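Osmotically inducible protein OsmC (Psychrobacter arcticus, PDB 2PN2) is of uncharacterised function but, as an OsmC-family protein, probably takes part in the response to osmotic stress and in detoxification. Local coordinates at residues I88-E94 and H110-N116; R105-V109 and P142-Q146. One frame throughout, in Å; residues are numbered along the deposited sequence.

Interaction 1 (I88-E94 and H110-N116); sequences IAGTTAE and HIAITFN
T91 meets four residues of the 110-116 segment beside the antiparallel pairing of strands 92-100 and 105-114. From its CB, which lies 3.9 Å from T114 O, two branches part. The methyl CG2, anti to the backbone N (OG1 has chi1 -66°), touches I113 CG2 at 3.7 Å and sits over one face of the F115 ring, offset toward the rim, in a CH-pi contact 4.2 Å from the ring centroid. The hydroxyl OG1 lies 3.4 Å from F115 CD1, passes N116 OD1 without bonding it and turns back to I88 O, donating a 2.6 Å hydrogen bond. That carbonyl also accepts from T91 N, the closing bond of the type II turn I88-T91; at the positive phi of G90 (89°) a CB would run into A89 O. I88 CG2 approaches the same ring at its edge. Beyond the turn, T92 and T114 form one hydrogen-bonded pair and E94 and A112 another, each exchanging two N-H...O bonds, the straightest being A112 N to E94 O at 169°. Between them A93 and I113 make a non-hydrogen-bonded pair, with A93 CB 3.8 Å from I111 CG2. This apolar face packs on helix 61-83, where L74 touches T91 and A93. On the other face, E94 OE2 forms a salt bridge with K24 of the second subunit, whose strand pairs with T92-E94 and carries the sheet across the dimer interface. The chemistry is divided: one hydroxyl is spent on the turn carbonyl, leaving a methyl to the aromatic ring, while paired amides bind the strands and a charge faces the partner.

Interaction 2 (R105-V109 and P142-Q146); sequences RVSEV and PDIFQ
F145 N donates to S107 O at 3.0 Å, and F145 O accepts from V109 N at 2.9 Å, so F145 bridges two alternate residues of strand 105-114, as in a parallel ladder. The second bond comes in nearly along the C=O axis. S107 O also accepts a hydrogen bond from a water that donates to D143 O, linking the loop before strand 145-150 to strand 105-114. Outward from these bonds, I144 carries the packing. With chi1 at -68°, its CG1 rests 3.3 Å from V106 O and CD1 reaches V106 CB, while CG2 swings to V109 CG2 at 4.2 Å. Cut back to an alanine, I144 would lose CG1, CG2 and CD1, and V106 and V109 would probably be left facing a gap. On the E108 and F145 face, E108 OE1 approaches the edge of the F145 ring near its plane, 3.9 Å from CD2, while hydrogen-bonding to H110 NE2. S107 and E108 both face V98, a classic beta bulge in the pairing with strand 92-100. The contact closes the beta-alpha-beta unit of strand 105-114, helix 121-132 and strand 145-150, and helix 61-83 packs against V109 and Q146 through L69.

From the N terminus, the chain leaves helix 61-83, turns at 88-91 and enters strand 92-100. It then returns along strand 105-114, whose first half serves interaction 2 and whose second half, after an immediate join at 109-110, serves interaction 1. Interaction 1 thereby closes the hairpin near its open end. Interaction 2 closes a longer loop, in which helix 121-132 is crossed before strand 145-150 arrives. The two contacts cross along the sequence, their segments alternating, and their centres lie about 20 Å apart. Within the chain, strand 105-114 lies between strands 92-100 and 145-150, antiparallel to the first and parallel to the second; the second subunit, which both contacts touch, extends the sheet beyond 92-100.

Interaction 1 (I88-E94 and H110-N116)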
loop_
_atom_site.group_PDB
_atom_site.type_symbol
_atom_site.label_atom_id
_atom_site.label_comp_id
_atom_site.label_asym_id
_atom_site.label_seq_id
_atom_site.Cartn_x
_atom_site.Cartn_y
_atom_site.Cartn_z
ATOM N N ILE A 88 2.365 -5.721 23.182
ATOM C CA ILE A 88 1.938 -4.427 22.647
ATOM C C ILE A 88 0.581 -4.497 21.936
ATOM O O ILE A 88 0.249 -3.589 21.185
ATOM C CB ILE A 88 3.049 -3.752 21.749
ATOM C CG1 ILE A 88 3.445 -4.632 20.561
ATOM C CG2 ILE A 88 4.257 -3.432 22.599
ATOM C CD1 ILE A 88 4.061 -3.849 19.406
ATOM N N ALA A 89 -0.229 -5.535 22.199
ATOM C CA ALA A 89 -1.570 -5.657 21.578
ATOM C C ALA A 89 -2.406 -4.426 21.947
ATOM O O ALA A 89 -2.297 -3.897 23.060
ATOM C CB ALA A 89 -2.283 -6.963 22.002
ATOM N N GLY A 90 -3.177 -3.924 20.988
ATOM C CA GLY A 90 -3.978 -2.717 21.202
ATOM C C GLY A 90 -3.250 -1.420 20.869
ATOM O O GLY A 90 -3.870 -0.345 20.917
ATOM N N THR A 91 -1.954 -1.501 20.531
ATOM C CA THR A 91 -1.192 -0.344 20.060
ATOM C C THR A 91 -1.886 0.148 18.786
ATOM O O THR A 91 -2.403 -0.660 18.007
ATOM C CB THR A 91 0.300 -0.704 19.774
ATOM O OG1 THR A 91 0.944 -1.045 21.007
ATOM C CG2 THR A 91 1.062 0.498 19.134
ATOM N N THR A 92 -1.939 1.464 18.606
ATOM C CA THR A 92 -2.598 2.064 17.457
ATOM C C THR A 92 -1.689 3.045 16.733
ATOM O O THR A 92 -0.780 3.629 17.338
ATOM C CB THR A 92 -3.883 2.783 17.877
ATOM O OG1 THR A 92 -3.568 3.814 18.821
ATOM C CG2 THR A 92 -4.879 1.802 18.508
ATOM N N ALA A 93 -1.952 3.223 15.442
ATOM C CA ALA A 93 -1.213 4.160 14.594
ATOM C C ALA A 93 -2.203 4.973 13.756
ATOM O O ALA A 93 -2.901 4.376 12.932
ATOM C CB ALA A 93 -0.230 3.400 13.682
ATOM N N GLU A 94 -2.286 6.298 13.994
ATOM C CA GLU A 94 -3.119 7.230 13.194
ATOM C C GLU A 94 -2.260 7.718 12.038
ATOM O O GLU A 94 -1.174 8.256 12.258
ATOM C CB GLU A 94 -3.613 8.441 13.990
ATOM C CG GLU A 94 -4.750 8.113 14.895
ATOM C CD GLU A 94 -5.126 9.214 15.874
ATOM O OE1 GLU A 94 -4.592 10.345 15.786
ATOM O OE2 GLU A 94 -5.973 8.934 16.748
ATOM N N HIS A 110 2.397 11.017 8.047
ATOM C CA HIS A 110 2.554 11.218 9.497
ATOM C C HIS A 110 1.893 10.043 10.183
ATOM O O HIS A 110 0.728 9.731 9.885
ATOM C CB HIS A 110 1.961 12.540 9.998
ATOM C CG HIS A 110 2.402 13.746 9.230
ATOM N ND1 HIS A 110 1.714 14.937 9.275
ATOM C CD2 HIS A 110 3.412 13.929 8.341
ATOM C CE1 HIS A 110 2.315 15.821 8.496
ATOM N NE2 HIS A 110 3.340 15.231 7.909
ATOM N N ILE A 111 2.635 9.381 11.070
ATOM C CA ILE A 111 2.171 8.199 11.795
ATOM C C ILE A 111 2.305 8.512 13.277
ATOM O O ILE A 111 3.410 8.723 13.753
ATOM C CB ILE A 111 2.991 6.924 11.438
ATOM C CG1 ILE A 111 3.059 6.693 9.923
ATOM C CG2 ILE A 111 2.439 5.675 12.158
ATOM C CD1 ILE A 111 4.177 7.449 9.241
ATOM N N ALA A 112 1.175 8.619 13.977
ATOM C CA ALA A 112 1.146 8.870 15.419
ATOM C C ALA A 112 0.876 7.523 16.083
ATOM O O ALA A 112 -0.239 6.990 15.978
ATOM C CB ALA A 112 0.053 9.880 15.779
ATOM N N ILE A 113 1.883 6.989 16.779
ATOM C CA ILE A 113 1.774 5.670 17.428
ATOM C C ILE A 113 1.470 5.809 18.932
ATOM O O ILE A 113 2.192 6.488 19.646
ATOM C CB ILE A 113 3.034 4.812 17.219
ATOM C CG1 ILE A 113 3.391 4.695 15.724
ATOM C CG2 ILE A 113 2.831 3.424 17.844
ATOM C CD1 ILE A 113 4.584 3.783 15.437
ATOM N N THR A 114 0.404 5.157 19.394
ATOM C CA THR A 114 0.006 5.181 20.800
ATOM C C THR A 114 0.073 3.742 21.319
ATOM O O THR A 114 -0.681 2.879 20.882
ATOM C CB THR A 114 -1.389 5.830 20.994
ATOM O OG1 THR A 114 -1.362 7.161 20.453
ATOM C CG2 THR A 114 -1.777 5.919 22.482
ATOM N N PHE A 115 1.031 3.493 22.205
ATOM C CA PHE A 115 1.197 2.192 22.828
ATOM C C PHE A 115 0.152 1.951 23.921
ATOM O O PHE A 115 -0.272 2.888 24.611
ATOM C CB PHE A 115 2.618 2.025 23.373
ATOM C CG PHE A 115 3.617 1.816 22.301
ATOM C CD1 PHE A 115 3.858 0.533 21.811
ATOM C CD2 PHE A 115 4.261 2.902 21.706
ATOM C CE1 PHE A 115 4.779 0.324 20.769
ATOM C CE2 PHE A 115 5.185 2.713 20.670
ATOM C CZ PHE A 115 5.442 1.419 20.200
ATOM N N ASN A 116 -0.262 0.685 24.036
ATOM C CA ASN A 116 -1.218 0.248 25.063
ATOM C C ASN A 116 -0.711 0.452 26.510
ATOM O O ASN A 116 -1.508 0.791 27.394
ATOM C CB ASN A 116 -1.627 -1.231 24.844
ATOM C CG ASN A 116 -0.434 -2.199 24.885
ATOM O OD1 ASN A 116 0.686 -1.839 24.506
ATOM N ND2 ASN A 116 -0.682 -3.429 25.321
#

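Interaction 2 (R105-V109 and P142-Q146)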
loop_
_atom_site.group_PDB
_atom_site.type_symbol
_atom_site.label_atom_id
_atom_site.label_comp_id
_atom_site.label_asym_id
_atom_site.label_seq_id
_atom_site.Cartn_x
_atom_site.Cartn_y
_atom_site.Cartn_z
ATOM N N ARG A 105 1.270 13.082 -6.094
ATOM C CA ARG A 105 2.055 12.051 -5.414
ATOM C C ARG A 105 2.014 12.346 -3.916
ATOM O O ARG A 105 1.656 13.457 -3.520
ATOM C CB ARG A 105 3.519 12.080 -5.906
ATOM C CG ARG A 105 4.235 13.406 -5.588
ATOM C CD ARG A 105 5.592 13.610 -6.234
ATOM N NE ARG A 105 6.202 14.811 -5.634
ATOM C CZ ARG A 105 6.086 16.066 -6.084
ATOM N NH1 ARG A 105 5.391 16.365 -7.177
ATOM N NH2 ARG A 105 6.682 17.051 -5.408
ATOM N N VAL A 106 2.400 11.363 -3.116
ATOM C CA VAL A 106 2.511 11.489 -1.649
ATOM C C VAL A 106 3.809 12.254 -1.353
ATOM O O VAL A 106 4.855 11.953 -1.948
ATOM C CB VAL A 106 2.562 10.098 -0.957
ATOM C CG1 VAL A 106 2.664 10.230 0.596
ATOM C CG2 VAL A 106 1.332 9.237 -1.337
ATOM N N SER A 107 3.720 13.264 -0.485
ATOM C CA SER A 107 4.878 14.070 -0.043
ATOM C C SER A 107 5.224 13.822 1.441
ATOM O O SER A 107 6.383 13.954 1.829
ATOM C CB SER A 107 4.631 15.557 -0.282
ATOM O OG SER A 107 3.507 16.041 0.457
ATOM N N GLU A 108 4.221 13.541 2.279
ATOM C CA GLU A 108 4.465 13.241 3.686
ATOM C C GLU A 108 3.498 12.174 4.179
ATOM O O GLU A 108 2.358 12.080 3.684
ATOM C CB GLU A 108 4.323 14.501 4.575
ATOM C CG GLU A 108 4.958 15.787 4.031
ATOM C CD GLU A 108 4.838 16.989 4.972
ATOM O OE1 GLU A 108 4.440 16.835 6.144
ATOM O OE2 GLU A 108 5.170 18.097 4.523
ATOM N N VAL A 109 3.974 11.340 5.105
ATOM C CA VAL A 109 3.108 10.392 5.815
ATOM C C VAL A 109 3.403 10.583 7.290
ATOM O O VAL A 109 4.557 10.362 7.735
ATOM C CB VAL A 109 3.329 8.930 5.416
ATOM C CG1 VAL A 109 2.433 8.029 6.251
ATOM C CG2 VAL A 109 3.062 8.714 3.929
ATOM N N PRO A 142 12.186 8.262 -1.289
ATOM C CA PRO A 142 13.010 8.859 -0.203
ATOM C C PRO A 142 12.686 10.329 0.161
ATOM O O PRO A 142 12.935 10.751 1.279
ATOM C CB PRO A 142 14.453 8.752 -0.730
ATOM C CG PRO A 142 14.427 7.742 -1.767
ATOM C CD PRO A 142 13.039 7.692 -2.349
ATOM N N ASP A 143 12.160 11.089 -0.788
ATOM C CA ASP A 143 11.736 12.479 -0.548
ATOM C C ASP A 143 10.479 12.636 0.307
ATOM O O ASP A 143 10.153 13.766 0.700
ATOM C CB ASP A 143 11.569 13.229 -1.873
ATOM C CG ASP A 143 12.888 13.405 -2.612
ATOM O OD1 ASP A 143 13.968 13.082 -2.050
ATOM O OD2 ASP A 143 12.838 13.897 -3.759
ATOM N N ILE A 144 9.774 11.535 0.570
ATOM C CA ILE A 144 8.618 11.533 1.448
ATOM C C ILE A 144 9.081 11.711 2.891
ATOM O O ILE A 144 9.976 10.986 3.362
ATOM C CB ILE A 144 7.757 10.263 1.278
ATOM C CG1 ILE A 144 7.105 10.293 -0.108
ATOM C CG2 ILE A 144 6.653 10.144 2.373
ATOM C CD1 ILE A 144 6.461 8.986 -0.531
ATOM N N PHE A 145 8.510 12.714 3.568
ATOM C CA PHE A 145 8.800 12.927 4.988
ATOM C C PHE A 145 7.974 11.887 5.767
ATOM O O PHE A 145 6.748 11.939 5.765
ATOM C CB PHE A 145 8.521 14.387 5.407
ATOM C CG PHE A 145 8.709 14.669 6.886
ATOM C CD1 PHE A 145 9.723 14.042 7.646
ATOM C CD2 PHE A 145 7.919 15.635 7.505
ATOM C CE1 PHE A 145 9.885 14.324 9.015
ATOM C CE2 PHE A 145 8.088 15.939 8.867
ATOM C CZ PHE A 145 9.066 15.272 9.627
ATOM N N GLN A 146 8.654 10.889 6.327
ATOM C CA GLN A 146 8.028 9.863 7.183
ATOM C C GLN A 146 8.145 10.397 8.612
ATOM O O GLN A 146 9.210 10.335 9.211
ATOM C CB GLN A 146 8.732 8.522 7.030
ATOM C CG GLN A 146 8.722 8.002 5.599
ATOM C CD GLN A 146 9.413 6.675 5.449
ATOM O OE1 GLN A 146 9.287 5.788 6.299
ATOM N NE2 GLN A 146 10.132 6.515 4.346
HETATM O O HOH W 1 8.391 15.872 1.246
#